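Local coordinates for CghA (Chaetomium globosum, PDB 6KBC), which belongs to the Diels-Alderase family, a two-domain, mainly beta protein of the calycin clan, and holds the ligand WK1, at residues R130-T144 with V147-R161. Sequence-based numbering, arbitrary orientation.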
loop_
_atom_site.group_PDB
_atom_site.type_symbol
_atom_site.label_atom_id
_atom_site.label_comp_id
_atom_site.label_asym_id
_atom_site.label_seq_id
_atom_site.Cartn_x
_atom_site.Cartn_y
_atom_site.Cartn_z
ATOM N N ARG A 130 -20.804 11.156 14.457
ATOM C CA ARG A 130 -19.400 11.487 14.822
ATOM C C ARG A 130 -18.413 10.521 14.166
ATOM O O ARG A 130 -18.618 9.316 14.269
ATOM C CB ARG A 130 -19.158 11.479 16.332
ATOM C CG ARG A 130 -17.736 11.846 16.731
ATOM C CD ARG A 130 -17.576 12.072 18.222
ATOM N NE ARG A 130 -17.040 10.917 18.927
ATOM C CZ ARG A 130 -17.765 10.092 19.669
ATOM N NH1 ARG A 130 -19.065 10.289 19.797
ATOM N NH2 ARG A 130 -17.191 9.072 20.279
ATOM N N THR A 131 -17.376 11.063 13.539
ATOM C CA THR A 131 -16.342 10.263 12.886
ATOM C C THR A 131 -14.989 10.942 13.026
ATOM O O THR A 131 -14.800 12.069 12.559
ATOM C CB THR A 131 -16.645 10.026 11.403
ATOM O OG1 THR A 131 -17.994 9.564 11.241
ATOM C CG2 THR A 131 -15.663 9.015 10.832
ATOM N N THR A 132 -14.043 10.243 13.644
ATOM C CA THR A 132 -12.656 10.670 13.684
ATOM C C THR A 132 -11.780 9.494 13.286
ATOM O O THR A 132 -11.937 8.390 13.815
ATOM C CB THR A 132 -12.263 11.179 15.077
ATOM O OG1 THR A 132 -13.289 12.052 15.569
ATOM C CG2 THR A 132 -10.953 11.938 15.005
ATOM N N ALA A 133 -10.879 9.724 12.335
ATOM C CA ALA A 133 -9.832 8.773 12.001
ATOM C C ALA A 133 -8.546 9.568 11.886
ATOM O O ALA A 133 -8.501 10.575 11.177
ATOM C CB ALA A 133 -10.132 8.020 10.698
ATOM N N SER A 134 -7.516 9.148 12.599
ATOM C CA SER A 134 -6.340 9.987 12.696
ATOM C C SER A 134 -5.093 9.127 12.642
ATOM O O SER A 134 -5.099 7.968 13.063
ATOM C CB SER A 134 -6.359 10.815 13.994
ATOM O OG SER A 134 -6.035 9.997 15.102
ATOM N N PHE A 135 -4.018 9.705 12.121
ATOM C CA PHE A 135 -2.718 9.065 12.190
ATOM C C PHE A 135 -1.693 10.041 12.736
ATOM O O PHE A 135 -1.838 11.259 12.636
ATOM C CB PHE A 135 -2.269 8.496 10.826
ATOM C CG PHE A 135 -2.157 9.516 9.718
ATOM C CD1 PHE A 135 -1.007 10.272 9.553
ATOM C CD2 PHE A 135 -3.179 9.662 8.795
ATOM C CE1 PHE A 135 -0.900 11.191 8.510
ATOM C CE2 PHE A 135 -3.073 10.569 7.747
ATOM C CZ PHE A 135 -1.931 11.340 7.613
ATOM N N ASP A 136 -0.645 9.473 13.320
ATOM C CA ASP A 136 0.421 10.235 13.936
ATOM C C ASP A 136 1.728 9.524 13.636
ATOM O O ASP A 136 1.843 8.318 13.871
ATOM C CB ASP A 136 0.187 10.336 15.451
ATOM C CG ASP A 136 0.862 11.529 16.068
ATOM O OD1 ASP A 136 0.330 12.657 15.919
ATOM O OD2 ASP A 136 1.902 11.326 16.737
ATOM N N VAL A 137 2.708 10.246 13.113
ATOM C CA VAL A 137 3.995 9.654 12.779
ATOM C C VAL A 137 5.100 10.475 13.421
ATOM O O VAL A 137 5.134 11.700 13.262
ATOM C CB VAL A 137 4.214 9.566 11.261
ATOM C CG1 VAL A 137 5.514 8.876 10.984
ATOM C CG2 VAL A 137 3.053 8.819 10.593
ATOM N N ALA A 138 6.009 9.795 14.120
ATOM C CA ALA A 138 7.157 10.452 14.727
ATOM C C ALA A 138 7.990 11.162 13.666
ATOM O O ALA A 138 8.027 10.758 12.499
ATOM C CB ALA A 138 8.019 9.436 15.471
ATOM N N ALA A 139 8.657 12.243 14.081
ATOM C CA ALA A 139 9.531 12.971 13.166
ATOM C C ALA A 139 10.672 12.099 12.662
ATOM O O ALA A 139 11.105 12.252 11.515
ATOM C CB ALA A 139 10.097 14.226 13.847
ATOM N N ASP A 140 11.200 11.205 13.495
ATOM C CA ASP A 140 12.239 10.304 13.015
ATOM C C ASP A 140 11.686 9.021 12.393
ATOM O O ASP A 140 12.462 8.089 12.166
ATOM C CB ASP A 140 13.230 9.944 14.123
ATOM C CG ASP A 140 12.594 9.182 15.272
ATOM O OD1 ASP A 140 11.397 8.818 15.177
ATOM O OD2 ASP A 140 13.329 8.889 16.247
ATOM N N LEU A 141 10.380 8.966 12.127
ATOM C CA LEU A 141 9.713 7.822 11.497
ATOM C C LEU A 141 9.858 6.545 12.322
ATOM O O LEU A 141 9.777 5.427 11.786
ATOM C CB LEU A 141 10.240 7.594 10.076
ATOM C CG LEU A 141 10.064 8.761 9.099
ATOM C CD1 LEU A 141 10.665 8.421 7.743
ATOM C CD2 LEU A 141 8.611 9.173 8.962
ATOM N N SER A 142 10.080 6.676 13.628
ATOM C CA SER A 142 10.320 5.481 14.419
ATOM C C SER A 142 9.025 4.799 14.820
ATOM O O SER A 142 9.031 3.599 15.104
ATOM C CB SER A 142 11.136 5.841 15.665
ATOM O OG SER A 142 10.387 6.755 16.441
ATOM N N THR A 143 7.917 5.536 14.861
ATOM C CA THR A 143 6.661 5.007 15.368
ATOM C C THR A 143 5.513 5.687 14.650
ATOM O O THR A 143 5.643 6.808 14.148
ATOM C CB THR A 143 6.477 5.243 16.885
ATOM O OG1 THR A 143 6.178 6.625 17.098
ATOM C CG2 THR A 143 7.720 4.873 17.685
ATOM N N THR A 144 4.374 4.996 14.620
ATOM C CA THR A 144 3.124 5.565 14.160
ATOM C C THR A 144 2.033 5.200 15.142
ATOM O O THR A 144 2.131 4.212 15.870
ATOM C CB THR A 144 2.673 5.057 12.770
ATOM O OG1 THR A 144 2.119 3.744 12.904
ATOM C CG2 THR A 144 3.811 5.006 11.814
ATOM N N VAL A 147 -5.658 5.982 15.035
ATOM C CA VAL A 147 -6.737 5.885 16.005
ATOM C C VAL A 147 -8.057 6.111 15.298
ATOM O O VAL A 147 -8.222 7.096 14.570
ATOM C CB VAL A 147 -6.565 6.888 17.160
ATOM C CG1 VAL A 147 -7.720 6.748 18.136
ATOM C CG2 VAL A 147 -5.235 6.663 17.854
ATOM N N PHE A 148 -8.990 5.199 15.513
ATOM C CA PHE A 148 -10.335 5.302 14.975
ATOM C C PHE A 148 -11.297 5.591 16.113
ATOM O O PHE A 148 -11.253 4.925 17.154
ATOM C CB PHE A 148 -10.732 4.017 14.250
ATOM C CG PHE A 148 -9.806 3.663 13.113
ATOM C CD1 PHE A 148 -9.948 4.278 11.877
ATOM C CD2 PHE A 148 -8.780 2.754 13.293
ATOM C CE1 PHE A 148 -9.093 3.969 10.832
ATOM C CE2 PHE A 148 -7.919 2.438 12.247
ATOM C CZ PHE A 148 -8.075 3.050 11.022
ATOM N N ASP A 149 -12.149 6.589 15.913
ATOM C CA ASP A 149 -13.247 6.902 16.826
ATOM C C ASP A 149 -14.474 7.097 15.944
ATOM O O ASP A 149 -14.874 8.219 15.640
ATOM C CB ASP A 149 -12.928 8.135 17.694
ATOM C CG ASP A 149 -14.029 8.446 18.701
ATOM O OD1 ASP A 149 -14.915 7.588 18.921
ATOM O OD2 ASP A 149 -14.011 9.564 19.260
ATOM N N ALA A 150 -15.056 5.986 15.505
ATOM C CA ALA A 150 -16.227 5.997 14.629
ATOM C C ALA A 150 -17.290 5.115 15.264
ATOM O O ALA A 150 -17.524 3.983 14.814
ATOM C CB ALA A 150 -15.870 5.527 13.219
ATOM N N PRO A 151 -17.966 5.609 16.308
ATOM C CA PRO A 151 -18.888 4.750 17.067
ATOM C C PRO A 151 -19.939 4.111 16.172
ATOM O O PRO A 151 -20.462 4.735 15.244
ATOM C CB PRO A 151 -19.512 5.711 18.089
ATOM C CG PRO A 151 -19.191 7.091 17.598
ATOM C CD PRO A 151 -17.908 6.978 16.847
ATOM N N GLY A 152 -20.226 2.838 16.444
ATOM C CA GLY A 152 -21.109 2.063 15.600
ATOM C C GLY A 152 -20.464 1.489 14.355
ATOM O O GLY A 152 -21.160 0.842 13.562
ATOM N N ARG A 153 -19.160 1.703 14.159
ATOM C CA ARG A 153 -18.435 1.162 13.012
ATOM C C ARG A 153 -17.084 0.596 13.442
ATOM O O ARG A 153 -16.885 -0.623 13.415
ATOM C CB ARG A 153 -18.253 2.239 11.943
ATOM C CG ARG A 153 -19.547 2.624 11.234
ATOM C CD ARG A 153 -19.543 4.095 10.857
ATOM N NE ARG A 153 -19.679 4.943 12.040
ATOM C CZ ARG A 153 -19.434 6.248 12.057
ATOM N NH1 ARG A 153 -19.029 6.864 10.954
ATOM N NH2 ARG A 153 -19.580 6.935 13.181
ATOM N N ILE A 154 -16.156 1.459 13.854
ATOM C CA ILE A 154 -14.816 1.012 14.229
ATOM C C ILE A 154 -14.244 1.947 15.287
ATOM O O ILE A 154 -14.326 3.174 15.162
ATOM C CB ILE A 154 -13.873 0.923 13.006
ATOM C CG1 ILE A 154 -12.483 0.435 13.433
ATOM C CG2 ILE A 154 -13.776 2.259 12.289
ATOM C CD1 ILE A 154 -11.520 0.220 12.274
ATOM N N THR A 155 -13.648 1.364 16.325
ATOM C CA THR A 155 -12.918 2.120 17.333
ATOM C C THR A 155 -11.662 1.361 17.720
ATOM O O THR A 155 -11.649 0.127 17.770
ATOM C CB THR A 155 -13.751 2.367 18.604
ATOM O OG1 THR A 155 -14.046 1.111 19.226
ATOM C CG2 THR A 155 -15.045 3.089 18.280
ATOM N N GLY A 156 -10.617 2.104 18.026
ATOM C CA GLY A 156 -9.420 1.475 18.517
ATOM C C GLY A 156 -8.214 2.040 17.835
ATOM O O GLY A 156 -8.263 3.096 17.199
ATOM N N SER A 157 -7.101 1.323 17.948
ATOM C CA SER A 157 -5.842 1.860 17.476
ATOM C C SER A 157 -5.000 0.793 16.790
ATOM O O SER A 157 -5.174 -0.416 16.975
ATOM C CB SER A 157 -5.027 2.476 18.622
ATOM O OG SER A 157 -4.693 1.475 19.550
ATOM N N LEU A 158 -4.078 1.298 15.982
ATOM C CA LEU A 158 -2.996 0.585 15.336
ATOM C C LEU A 158 -1.721 1.330 15.651
ATOM O O LEU A 158 -1.709 2.564 15.643
ATOM C CB LEU A 158 -3.182 0.543 13.805
ATOM C CG LEU A 158 -2.157 -0.268 13.019
ATOM C CD1 LEU A 158 -2.775 -0.895 11.781
ATOM C CD2 LEU A 158 -1.017 0.673 12.620
ATOM N N THR A 159 -0.640 0.602 15.886
ATOM C CA THR A 159 0.637 1.266 16.078
ATOM C C THR A 159 1.721 0.503 15.350
ATOM O O THR A 159 1.642 -0.713 15.174
ATOM C CB THR A 159 1.039 1.403 17.566
ATOM O OG1 THR A 159 1.484 0.133 18.061
ATOM C CG2 THR A 159 -0.120 1.918 18.401
ATOM N N HIS A 160 2.729 1.244 14.920
ATOM C CA HIS A 160 3.927 0.701 14.311
ATOM C C HIS A 160 5.127 1.073 15.157
ATOM O O HIS A 160 5.220 2.202 15.635
ATOM C CB HIS A 160 4.148 1.264 12.901
ATOM C CG HIS A 160 3.136 0.822 11.891
ATOM N ND1 HIS A 160 2.508 1.695 11.031
ATOM C CD2 HIS A 160 2.707 -0.417 11.548
ATOM C CE1 HIS A 160 1.703 1.020 10.226
ATOM N NE2 HIS A 160 1.806 -0.264 10.520
ATOM N N ARG A 161 6.059 0.141 15.286
ATOM C CA ARG A 161 7.385 0.385 15.848
ATOM C C ARG A 161 8.336 0.023 14.723
ATOM O O ARG A 161 8.535 -1.166 14.456
ATOM C CB ARG A 161 7.639 -0.485 17.077
ATOM C CG ARG A 161 6.786 -0.108 18.258
ATOM C CD ARG A 161 6.479 1.375 18.283
ATOM N NE ARG A 161 5.490 1.729 19.303
ATOM C CZ ARG A 161 5.767 2.248 20.494
ATOM N NH1 ARG A 161 7.029 2.429 20.852
ATOM N NH2 ARG A 161 4.778 2.556 21.332
HETATM O O HOH W 1 -9.221 9.352 15.789
#
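T132 and S134 pair with D149 and V147, and T144 with H160, in two successive beta hairpins of the calycin-like N-terminal domain: strand 143-150 is the middle strand, antiparallel to both 132-137 and 154-162. T132 N and O bond to D149 O and N, and S134 N and O to V147 O and N, at 2.8 to 3.0 Å. Between these hydrogen-bonded pairs, A133 and F148 form a non-hydrogen-bonded pair on the buried face, where the small A133 fits beside the ring, its CB 3.9 Å from F148 CD1. The face that carries T132, S134, V147 and D149 is more exposed and suits polar side chains: a water donates to V147 O and bonds weakly to S134 OG, and D149 meets R130.

The open end is tied by two arginines. R130, with CG anti to its backbone N (chi1 -179°) and a bend at chi3, brings NH2 to D149 OD1 at 3.0 Å in a salt bridge; weaker bonds run from NE and NH2 to D149 OD2. The two planes are 62° apart, and P151 CG lies over one face of the R130 guanidinium, toward its rim. R153 and I154 both face A150 in a classic beta bulge, their backbone N atoms donating to A150 O, and the small A150 CB sits over the centre of the R153 guanidinium. R153 NH1 donates almost straight (163°) to T131 OG1 at 2.9 Å, while NH2 grips both R130 O and P151 O, fixing the group's rotation.

At the far end T144 OG1 lies 2.8 Å from H160 ND1, a weak, bent bond; H160 NE2 bonds to D52 O. D140 OD1 accepts from S142 N, an Asx turn, and from S142 OG.

Strand 113-119 pairs with the outer side of 132-137 and strand 181-200 with that of 154-162, while L95 of strand 90-96 packs on T131 and A133.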